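Regulatory protein E2 (Bovine papillomavirus type 1, PDB 2JEX) regulates transcription of the viral genome and, by partnering the E1 protein, promotes the start of viral DNA replication. Local coordinates at residues Q146-G151 / Y159-G164; Y131-N136 / I168-F173; C5-V10 / V36-T41; T97-Y102 / P106-K111. The protein carries 1 engineered substitution. All blocks are in the same frame, centred on the assembly; numbering follows the deposited sequence.

The chain is the N-terminal transactivation domain of E2: helices at one end, a sheet at the other. Contacts 1 and 2 belong to the sheet, their centres 11 Å apart; along the chain, both segments of contact 1 fall between those of contact 2, and Ala150 of the first packs on Val133 of the second. The centre of contact 4 is about 2 Å from the centre of the chain, 13 Å from contact 2 and 16 Å from contact 1 (centre to centre). Pro106 packs against Tyr159 and Tyr170, and Lys111 meets Tyr134. Contact 3 sits far out among the helices: its nearest atoms are about 8 Å from contact 4 and about 21 Å from contact 1.

Contact 1 of 4, residues Q146-G151 / Y159-G164; sequences QLAKAG and YCTMAG
Lys149 and Ala150 press closely on Tyr159 and Cys160 at one end of this pairing. Lys149 O takes the N-H of Cys160 at 3.3 Å, a reasonably straight bond with an angle of 153° at the hydrogen. The same oxygen lies 3.2 Å from Tyr159 CA, whose C-H points at it. Next along, Ala150 CA and Tyr159 CA stand only 4.3 Å apart, facing each other as a non-hydrogen-bonded antiparallel pair. The two strands, 145-152 and 157-161, form a beta hairpin inside the domain's antiparallel sheet, and the adjoining backbone bond between Gly151 and Tyr158 carries the pairing toward the turn. Ala150 is buried, packed on Val133 and Leu137 of strand 128-140, while its carbonyl accepts from Arg115.

Toward the other end the strands splay, at 146° between their directions, and Ala148 CA is 5.9 Å from Thr161 CA. Side chains take over here. The methyl of Ala148 sits 3.7 Å from Cys160 O. Thr161 CG2, held beside its own backbone N and anti to the carbonyl carbon, meets the amide end of Gln146 at 3.2 Å (to NE2), the two side chains lying nearly perpendicular. That same methyl also lies in the plane of the Tyr159 ring, at its edge. The ring itself leads away from strand 145-152 toward Met139 and Tyr170. On the face carrying Lys149 and Cys160 the fit is looser: SG of Cys160 stays 4.0 Å from Lys149 O, and the exposed lysine chain heads off toward solvent.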
# COMPACT_ATOMS: atom_id res chain seq x y z
N GLN A 146 9.50 2.88 11.51
CA GLN A 146 10.92 2.75 11.15
C GLN A 146 11.13 2.49 9.66
O GLN A 146 10.30 1.85 9.00
CB GLN A 146 11.60 1.64 11.97
CG GLN A 146 11.04 0.24 11.72
CD GLN A 146 11.93 -0.85 12.27
OE1 GLN A 146 12.47 -0.75 13.38
NE2 GLN A 146 12.09 -1.92 11.49
N LEU A 147 12.24 2.99 9.13
CA LEU A 147 12.57 2.81 7.72
C LEU A 147 13.25 1.47 7.49
O LEU A 147 14.16 1.09 8.22
CB LEU A 147 13.45 3.96 7.21
CG LEU A 147 14.00 3.90 5.78
CD1 LEU A 147 12.91 3.85 4.71
CD2 LEU A 147 14.94 5.08 5.53
N ALA A 148 12.77 0.76 6.48
CA ALA A 148 13.35 -0.50 6.05
C ALA A 148 13.59 -0.46 4.55
O ALA A 148 12.91 0.26 3.82
CB ALA A 148 12.44 -1.66 6.42
N LYS A 149 14.58 -1.21 4.09
CA LYS A 149 14.88 -1.28 2.66
C LYS A 149 14.50 -2.66 2.14
O LYS A 149 14.71 -3.67 2.79
CB LYS A 149 16.37 -1.00 2.40
CG LYS A 149 16.76 0.49 2.36
CD LYS A 149 16.77 1.13 3.75
CE LYS A 149 17.47 2.49 3.74
NZ LYS A 149 17.74 2.97 5.13
N ALA A 150 13.91 -2.68 0.95
CA ALA A 150 13.54 -3.94 0.32
C ALA A 150 14.40 -4.21 -0.90
O ALA A 150 14.84 -3.29 -1.59
CB ALA A 150 12.06 -3.96 -0.04
N GLY A 151 14.63 -5.49 -1.16
CA GLY A 151 15.37 -5.92 -2.34
C GLY A 151 15.01 -7.35 -2.68
O GLY A 151 14.18 -7.95 -2.01
N TYR A 159 13.01 -7.72 3.23
CA TYR A 159 13.36 -6.43 3.82
C TYR A 159 14.30 -6.69 4.98
O TYR A 159 14.27 -7.76 5.59
CB TYR A 159 12.11 -5.66 4.27
CG TYR A 159 11.31 -6.33 5.38
CD1 TYR A 159 10.24 -7.18 5.07
CD2 TYR A 159 11.62 -6.11 6.72
CE1 TYR A 159 9.50 -7.80 6.07
CE2 TYR A 159 10.89 -6.73 7.73
CZ TYR A 159 9.82 -7.57 7.39
OH TYR A 159 9.09 -8.19 8.39
N CYS A 160 15.15 -5.71 5.29
CA CYS A 160 16.03 -5.81 6.45
C CYS A 160 15.83 -4.70 7.48
O CYS A 160 15.53 -3.55 7.12
CB CYS A 160 17.51 -5.94 6.05
SG CYS A 160 17.95 -5.30 4.42
N THR A 161 15.98 -5.07 8.75
CA THR A 161 15.83 -4.16 9.89
C THR A 161 16.96 -4.44 10.89
O THR A 161 17.71 -5.41 10.73
CB THR A 161 14.47 -4.34 10.61
OG1 THR A 161 14.43 -5.61 11.27
CG2 THR A 161 13.29 -4.24 9.62
N MET A 162 17.08 -3.61 11.91
CA MET A 162 18.12 -3.83 12.93
C MET A 162 17.54 -4.22 14.29
O MET A 162 18.16 -3.98 15.34
CB MET A 162 19.08 -2.64 13.01
CG MET A 162 19.80 -2.34 11.69
SD MET A 162 20.62 -3.78 10.97
CE MET A 162 20.59 -3.37 9.22
N ALA A 163 16.36 -4.84 14.26
CA ALA A 163 15.76 -5.48 15.44
C ALA A 163 16.27 -6.93 15.54
O ALA A 163 16.57 -7.42 16.63
CB ALA A 163 14.23 -5.44 15.36
N GLY A 164 16.35 -7.59 14.38
CA GLY A 164 16.96 -8.91 14.25
C GLY A 164 17.71 -8.94 12.94
O GLY A 164 17.16 -9.34 11.90

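Contact 2 of 4, residues Y131-N136 / I168-F173. Engineered in segment 168-173: Ala172 (natural residue Arg).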
# COMPACT_ATOMS: atom_id res chain seq x y z
N TYR A 131 8.00 -8.28 -10.73
CA TYR A 131 7.56 -7.92 -9.38
C TYR A 131 7.99 -6.49 -9.07
O TYR A 131 9.13 -6.11 -9.33
CB TYR A 131 8.17 -8.89 -8.35
CG TYR A 131 7.95 -10.35 -8.70
CD1 TYR A 131 8.79 -11.01 -9.60
CD2 TYR A 131 6.89 -11.07 -8.16
CE1 TYR A 131 8.57 -12.33 -9.95
CE2 TYR A 131 6.67 -12.39 -8.50
CZ TYR A 131 7.52 -13.02 -9.40
OH TYR A 131 7.30 -14.33 -9.73
N THR A 132 7.07 -5.71 -8.52
CA THR A 132 7.36 -4.33 -8.12
C THR A 132 7.88 -4.33 -6.69
O THR A 132 7.19 -4.80 -5.78
CB THR A 132 6.12 -3.44 -8.26
OG1 THR A 132 5.66 -3.49 -9.61
CG2 THR A 132 6.44 -1.98 -7.89
N VAL A 133 9.10 -3.83 -6.52
CA VAL A 133 9.75 -3.75 -5.21
C VAL A 133 9.99 -2.29 -4.83
O VAL A 133 10.32 -1.47 -5.68
CB VAL A 133 11.07 -4.56 -5.19
CG1 VAL A 133 11.72 -4.55 -3.81
CG2 VAL A 133 10.80 -5.99 -5.60
N TYR A 134 9.81 -1.98 -3.56
CA TYR A 134 9.97 -0.61 -3.05
C TYR A 134 11.24 -0.49 -2.22
O TYR A 134 11.46 -1.29 -1.31
CB TYR A 134 8.71 -0.17 -2.28
CG TYR A 134 7.51 -0.04 -3.18
CD1 TYR A 134 6.62 -1.10 -3.37
CD2 TYR A 134 7.27 1.14 -3.89
CE1 TYR A 134 5.52 -0.99 -4.23
CE2 TYR A 134 6.18 1.26 -4.75
CZ TYR A 134 5.32 0.19 -4.92
OH TYR A 134 4.24 0.32 -5.77
N SER A 135 12.07 0.49 -2.54
CA SER A 135 13.36 0.65 -1.88
C SER A 135 13.21 1.18 -0.46
O SER A 135 14.11 1.00 0.37
CB SER A 135 14.28 1.58 -2.69
OG SER A 135 13.76 2.90 -2.77
N ASN A 136 12.08 1.83 -0.18
CA ASN A 136 11.84 2.46 1.11
C ASN A 136 10.51 2.03 1.71
O ASN A 136 9.45 2.26 1.13
CB ASN A 136 11.94 4.00 0.99
CG ASN A 136 13.30 4.46 0.46
OD1 ASN A 136 14.35 3.95 0.86
ND2 ASN A 136 13.28 5.44 -0.44
N ILE A 168 14.73 -10.39 5.87
CA ILE A 168 13.46 -11.05 6.22
C ILE A 168 12.57 -11.15 4.98
O ILE A 168 12.09 -10.15 4.45
CB ILE A 168 12.76 -10.39 7.44
CG1 ILE A 168 13.63 -10.58 8.69
CG2 ILE A 168 11.38 -11.01 7.68
CD1 ILE A 168 13.59 -9.44 9.68
N TYR A 169 12.37 -12.39 4.53
CA TYR A 169 11.70 -12.66 3.27
C TYR A 169 10.19 -12.64 3.40
O TYR A 169 9.63 -13.30 4.28
CB TYR A 169 12.17 -14.00 2.69
CG TYR A 169 13.64 -13.99 2.31
CD1 TYR A 169 14.05 -13.63 1.02
CD2 TYR A 169 14.63 -14.33 3.24
CE1 TYR A 169 15.39 -13.61 0.68
CE2 TYR A 169 15.97 -14.31 2.91
CZ TYR A 169 16.34 -13.95 1.62
OH TYR A 169 17.67 -13.94 1.28
N TYR A 170 9.54 -11.87 2.52
CA TYR A 170 8.08 -11.84 2.45
C TYR A 170 7.58 -12.59 1.21
O TYR A 170 6.39 -12.91 1.11
CB TYR A 170 7.54 -10.40 2.52
CG TYR A 170 7.95 -9.46 1.39
CD1 TYR A 170 7.19 -9.37 0.22
CD2 TYR A 170 9.06 -8.63 1.52
CE1 TYR A 170 7.54 -8.50 -0.80
CE2 TYR A 170 9.43 -7.75 0.50
CZ TYR A 170 8.66 -7.69 -0.65
OH TYR A 170 9.01 -6.83 -1.66
N SER A 171 8.49 -12.86 0.29
CA SER A 171 8.20 -13.64 -0.90
C SER A 171 9.32 -14.64 -1.11
O SER A 171 10.49 -14.37 -0.77
CB SER A 171 8.07 -12.72 -2.10
OG SER A 171 7.28 -13.29 -3.13
N ALA A 172 8.99 -15.81 -1.63
CA ALA A 172 9.99 -16.82 -1.94
C ALA A 172 9.91 -17.15 -3.42
O ALA A 172 8.85 -17.54 -3.91
CB ALA A 172 9.76 -18.07 -1.11
N PHE A 173 11.02 -17.02 -4.14
CA PHE A 173 11.02 -17.32 -5.57
C PHE A 173 10.86 -18.81 -5.89
O PHE A 173 10.43 -19.18 -6.98
CB PHE A 173 12.25 -16.72 -6.27
CG PHE A 173 12.22 -15.22 -6.38
CD1 PHE A 173 11.05 -14.54 -6.72
CD2 PHE A 173 13.38 -14.48 -6.14
CE1 PHE A 173 11.03 -13.15 -6.82
CE2 PHE A 173 13.37 -13.10 -6.24
CZ PHE A 173 12.18 -12.43 -6.58
O HOH W 1 7.34 -6.71 -3.66
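One face of the domain's antiparallel sheet is crossed by the chain that leaves edge strand 166-169, and Tyr170 and Phe173 of that chain meet Val133 and Tyr131 of strand 128-140. Two other strands lie between them in the sheet, and the backbones stay well apart, so long aromatic side chains make the reach. Phe173 brings one corner of its ring, CE1, over a face of the Tyr131 ring, 4.0 Å above the plane and off-centre, nearer the ring's edge atoms; the closest pair is Tyr131 CE1 with Phe173 CE1 at 4.1 Å. The ring planes make 55° with each other, an oblique meeting with centroids 5.6 Å apart. Beyond the ring, Tyr131 OH is hydrogen-bonded to Glu176 on helix 173-180.

Tyr170 has its CG between the backbone N and the carbonyl carbon (chi1 63°), and its hydroxyl arrives beside Val133, with OH 4.1 Å from CG1. The rest of the link is polar and passes through a water in the plane of the Tyr170 ring: the water stands 2.6 Å from Tyr170 OH and donates to Thr132 O at 2.9 Å. Leu157, from an intervening strand, touches Val133, Tyr170 and Phe173 and joins the two halves of the contact. The arrangement is that of a beta-sheet face covered by the connection from edge strand 166-169 into helix 173-180.

Contact 3 of 4, residues C5-V10 / V36-T41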
# COMPACT_ATOMS: atom_id res chain seq x y z
N CYS A 5 -26.34 15.56 4.53
CA CYS A 5 -26.27 15.76 3.09
C CYS A 5 -25.19 16.79 2.71
O CYS A 5 -24.50 16.63 1.70
CB CYS A 5 -27.63 16.23 2.57
SG CYS A 5 -28.05 15.58 0.95
N GLU A 6 -25.06 17.84 3.52
CA GLU A 6 -24.07 18.88 3.28
C GLU A 6 -22.67 18.43 3.70
O GLU A 6 -21.68 18.77 3.06
CB GLU A 6 -24.41 20.17 4.03
CG GLU A 6 -25.82 20.71 3.79
CD GLU A 6 -26.28 21.59 4.94
OE1 GLU A 6 -25.92 21.25 6.11
OE2 GLU A 6 -27.01 22.61 4.67
N ARG A 7 -22.61 17.67 4.79
CA ARG A 7 -21.36 17.13 5.31
C ARG A 7 -20.78 16.13 4.31
O ARG A 7 -19.57 16.09 4.09
CB ARG A 7 -21.61 16.47 6.67
CG ARG A 7 -20.36 16.25 7.51
CD ARG A 7 -20.69 15.56 8.83
NE ARG A 7 -21.44 16.41 9.76
CZ ARG A 7 -22.72 16.25 10.07
NH1 ARG A 7 -23.45 15.26 9.55
NH2 ARG A 7 -23.29 17.09 10.93
N LEU A 8 -21.67 15.34 3.70
CA LEU A 8 -21.32 14.42 2.63
C LEU A 8 -20.73 15.14 1.42
O LEU A 8 -19.72 14.70 0.87
CB LEU A 8 -22.55 13.61 2.20
CG LEU A 8 -22.40 12.53 1.12
CD1 LEU A 8 -21.42 11.42 1.54
CD2 LEU A 8 -23.75 11.94 0.79
N HIS A 9 -21.35 16.25 1.03
CA HIS A 9 -20.90 17.05 -0.11
C HIS A 9 -19.49 17.60 0.12
O HIS A 9 -18.66 17.57 -0.79
CB HIS A 9 -21.88 18.19 -0.41
CG HIS A 9 -21.41 19.13 -1.48
ND1 HIS A 9 -21.54 18.86 -2.82
CD2 HIS A 9 -20.81 20.34 -1.40
CE1 HIS A 9 -21.04 19.86 -3.53
NE2 HIS A 9 -20.59 20.77 -2.68
N VAL A 10 -19.25 18.08 1.33
CA VAL A 10 -17.94 18.64 1.71
C VAL A 10 -16.85 17.56 1.72
O VAL A 10 -15.74 17.78 1.23
CB VAL A 10 -18.00 19.39 3.08
CG1 VAL A 10 -16.63 19.94 3.47
CG2 VAL A 10 -19.02 20.52 3.02
N VAL A 36 -12.35 10.69 3.45
CA VAL A 36 -12.83 9.37 3.00
C VAL A 36 -13.58 8.68 4.13
O VAL A 36 -14.64 8.09 3.91
CB VAL A 36 -11.68 8.45 2.46
CG1 VAL A 36 -12.25 7.10 2.00
CG2 VAL A 36 -10.93 9.11 1.29
N ARG A 37 -13.04 8.80 5.34
CA ARG A 37 -13.64 8.27 6.56
C ARG A 37 -15.02 8.85 6.82
O ARG A 37 -15.99 8.11 7.02
CB ARG A 37 -12.72 8.57 7.74
CG ARG A 37 -13.30 8.20 9.09
CD ARG A 37 -12.31 8.48 10.19
NE ARG A 37 -12.81 8.05 11.50
CZ ARG A 37 -12.07 8.03 12.61
NH1 ARG A 37 -10.81 8.42 12.57
NH2 ARG A 37 -12.60 7.62 13.75
N THR A 38 -15.10 10.18 6.82
CA THR A 38 -16.34 10.91 6.99
C THR A 38 -17.39 10.45 5.97
O THR A 38 -18.46 10.01 6.36
CB THR A 38 -16.09 12.45 6.94
OG1 THR A 38 -15.09 12.79 7.90
CG2 THR A 38 -17.38 13.25 7.23
N GLU A 39 -17.06 10.48 4.67
CA GLU A 39 -17.99 10.06 3.61
C GLU A 39 -18.58 8.67 3.83
O GLU A 39 -19.80 8.49 3.80
CB GLU A 39 -17.34 10.13 2.22
CG GLU A 39 -18.23 9.59 1.09
CD GLU A 39 -17.56 9.58 -0.28
OE1 GLU A 39 -16.32 9.71 -0.35
OE2 GLU A 39 -18.27 9.45 -1.29
N ASN A 40 -17.72 7.70 4.07
CA ASN A 40 -18.18 6.33 4.23
C ASN A 40 -18.82 6.04 5.57
O ASN A 40 -19.61 5.10 5.67
CB ASN A 40 -17.05 5.36 3.92
CG ASN A 40 -16.68 5.39 2.47
OD1 ASN A 40 -17.37 4.83 1.63
ND2 ASN A 40 -15.60 6.10 2.16
N THR A 41 -18.50 6.85 6.58
CA THR A 41 -19.17 6.75 7.87
C THR A 41 -20.61 7.22 7.74
O THR A 41 -21.52 6.54 8.21
CB THR A 41 -18.42 7.56 8.98
OG1 THR A 41 -17.10 7.03 9.14
CG2 THR A 41 -19.15 7.47 10.31
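Val36 O is gripped twice by Asn40, the neighbour of Glu39, whose chain rests against Leu8 of the other helix. Asn40 N reaches this oxygen at 3.1 Å and the side-chain ND2 at 2.8 Å, from opposite faces of the carbonyl plane, so the amide folds back onto its own helix, which restrains its rotation. One residue further on the pattern recurs: Arg37 O accepts from Thr41 N and also from Thr41 OG1 at 2.6 Å, the hydroxyl lying above the carbonyl plane. Asn40 is buried and packs on Arg68 and Ala69 of helix 62-83, on the side away from Leu8.

Between helices 4-21 and 26-48 the meeting is apolar and very close, Leu8 CA being 5.6 Å from Glu39 CA. One methyl of Leu8, CD1, lies 3.7 Å from Glu39 CG and also approaches Glu39 O, the two side chains running at a slant to one another. With CG anti to the backbone N (chi1 175°) and the chain extended beyond, Glu39 lays its methylene against the leucine and sends its carboxylate onward along the partner helix. There OE1 accepts from Gln15 and OE2 from Gln12, so each oxygen has a partner on helix 4-21. Toward the solvent side, Arg7 CG approaches Thr38 CG2 at 4.2 Å, while Thr38 OG1 is hydrogen-bonded to Thr34 O within its helix. Leu8 continues onto Leu42 and Leu43. These two consecutive helices, running in roughly opposite directions, belong with helix 62-83, which packs on helix 26-48, to the antiparallel three-helix bundle characteristic of the papillomavirus E2 transactivation domain.

Contact 4 of 4, residues T97-Y102 / P106-K111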
# COMPACT_ATOMS: atom_id res chain seq x y z
N THR A 97 0.68 7.21 -0.33
CA THR A 97 -0.23 7.11 0.80
C THR A 97 -1.58 6.53 0.38
O THR A 97 -2.61 6.81 0.99
CB THR A 97 -0.41 8.49 1.46
OG1 THR A 97 -0.74 9.46 0.46
CG2 THR A 97 0.88 8.92 2.16
N SER A 98 -1.56 5.70 -0.67
CA SER A 98 -2.76 5.02 -1.14
C SER A 98 -2.90 3.63 -0.51
O SER A 98 -1.91 3.01 -0.12
CB SER A 98 -2.80 4.94 -2.67
OG SER A 98 -1.75 4.13 -3.17
N TRP A 99 -4.14 3.16 -0.41
CA TRP A 99 -4.45 1.87 0.21
C TRP A 99 -3.79 0.68 -0.50
O TRP A 99 -3.26 -0.24 0.16
CB TRP A 99 -5.96 1.68 0.27
CG TRP A 99 -6.37 0.35 0.84
CD1 TRP A 99 -6.70 -0.79 0.11
CD2 TRP A 99 -6.46 0.02 2.27
NE1 TRP A 99 -7.02 -1.81 0.99
CE2 TRP A 99 -6.88 -1.34 2.33
CE3 TRP A 99 -6.26 0.75 3.52
CZ2 TRP A 99 -7.09 -2.01 3.58
CZ3 TRP A 99 -6.49 0.08 4.75
CH2 TRP A 99 -6.91 -1.28 4.77
N ASP A 100 -3.79 0.72 -1.84
CA ASP A 100 -3.15 -0.33 -2.64
C ASP A 100 -1.64 -0.38 -2.41
O ASP A 100 -1.06 -1.47 -2.35
CB ASP A 100 -3.43 -0.15 -4.14
CG ASP A 100 -4.88 -0.43 -4.51
OD1 ASP A 100 -5.56 -1.18 -3.76
OD2 ASP A 100 -5.34 0.09 -5.56
N ARG A 101 -1.01 0.78 -2.29
CA ARG A 101 0.41 0.79 -1.98
C ARG A 101 0.64 0.16 -0.60
O ARG A 101 1.53 -0.67 -0.42
CB ARG A 101 0.97 2.22 -2.04
CG ARG A 101 2.47 2.35 -1.76
CD ARG A 101 3.33 1.96 -2.96
NE ARG A 101 3.13 2.85 -4.10
CZ ARG A 101 3.86 3.94 -4.36
NH1 ARG A 101 4.86 4.30 -3.57
NH2 ARG A 101 3.57 4.68 -5.42
N TYR A 102 -0.19 0.56 0.37
CA TYR A 102 -0.11 0.11 1.76
C TYR A 102 -0.31 -1.40 1.86
O TYR A 102 0.25 -2.07 2.74
CB TYR A 102 -1.19 0.84 2.57
CG TYR A 102 -1.25 0.52 4.05
CD1 TYR A 102 -0.20 0.86 4.91
CD2 TYR A 102 -2.38 -0.08 4.59
CE1 TYR A 102 -0.27 0.58 6.28
CE2 TYR A 102 -2.46 -0.36 5.96
CZ TYR A 102 -1.40 -0.03 6.80
OH TYR A 102 -1.48 -0.31 8.14
N PRO A 106 5.44 -5.93 1.17
CA PRO A 106 4.80 -6.56 2.32
C PRO A 106 3.66 -5.71 2.91
O PRO A 106 3.73 -4.47 2.87
CB PRO A 106 5.95 -6.71 3.32
CG PRO A 106 6.84 -5.54 3.02
CD PRO A 106 6.70 -5.26 1.54
N LYS A 107 2.65 -6.38 3.45
CA LYS A 107 1.37 -5.76 3.79
C LYS A 107 1.41 -4.87 5.04
O LYS A 107 2.16 -5.14 5.98
CB LYS A 107 0.28 -6.83 3.98
CG LYS A 107 -0.09 -7.58 2.72
CD LYS A 107 -1.31 -8.48 2.95
CE LYS A 107 -1.52 -9.40 1.74
NZ LYS A 107 -2.52 -10.47 2.04
N ARG A 108 0.57 -3.84 5.04
CA ARG A 108 0.43 -2.89 6.15
C ARG A 108 1.69 -2.05 6.43
O ARG A 108 2.10 -1.92 7.58
CB ARG A 108 -0.08 -3.58 7.43
CG ARG A 108 -1.48 -4.15 7.32
CD ARG A 108 -2.18 -4.17 8.67
NE ARG A 108 -3.63 -3.93 8.57
CZ ARG A 108 -4.43 -4.42 7.62
NH1 ARG A 108 -3.96 -5.21 6.66
NH2 ARG A 108 -5.72 -4.13 7.65
N CYS A 109 2.27 -1.49 5.38
CA CYS A 109 3.35 -0.51 5.50
C CYS A 109 3.35 0.44 4.30
O CYS A 109 2.99 0.05 3.19
CB CYS A 109 4.73 -1.17 5.71
SG CYS A 109 5.47 -2.02 4.27
N PHE A 110 3.77 1.68 4.53
CA PHE A 110 3.85 2.65 3.46
C PHE A 110 5.17 2.49 2.71
O PHE A 110 6.17 2.03 3.27
CB PHE A 110 3.64 4.08 3.99
CG PHE A 110 2.32 4.25 4.72
CD1 PHE A 110 2.28 4.30 6.11
CD2 PHE A 110 1.12 4.34 4.01
CE1 PHE A 110 1.07 4.44 6.79
CE2 PHE A 110 -0.10 4.48 4.68
CZ PHE A 110 -0.13 4.53 6.07
N LYS A 111 5.16 2.82 1.42
CA LYS A 111 6.26 2.45 0.53
C LYS A 111 6.57 3.52 -0.51
O LYS A 111 5.66 4.02 -1.17
CB LYS A 111 5.97 1.13 -0.20
CG LYS A 111 5.31 0.05 0.64
CD LYS A 111 5.32 -1.27 -0.09
CE LYS A 111 4.16 -2.17 0.27
NZ LYS A 111 3.70 -2.09 1.69
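Tyr102 lies with one ring face against the backbone of Arg108: CA sits 3.4 Å above the ring plane, a CH-pi contact displaced from the ring centre. The ring also meets Phe110 obliquely, the planes 32° apart, with Tyr102 CD1 over a face of the phenylalanine and 3.6 Å from its CE2. Having CG anti to the backbone N (chi1 -179°) carries the tyrosine across to the loop, where its OH and Arg108 NE both find Glu74 on helix 62-83. The guanidinium of Arg108 is tilted 56° to the tyrosine ring.

On the other flank Arg101 and Lys111 lie alongside one another, pointing opposite ways. Arg101, bent twice, brings its NH1 to Lys111 O; the modelled 2.5 Å is shorter than a sound bond, so its length is doubtful. Asp96 also holds this NH1. Lys111 NZ curls back instead, donating to Pro106 O and Cys109 O at 2.7 Å each, and so ties the loop after the cis peptide to its strand. Tyr102 O accepts weak bonds from Arg108 N and Cys109 N. The arrangement is a tight helix-loop-strand connection, joining short helix 99-103 to strand 110-120 where the domain's helices meet its sheet.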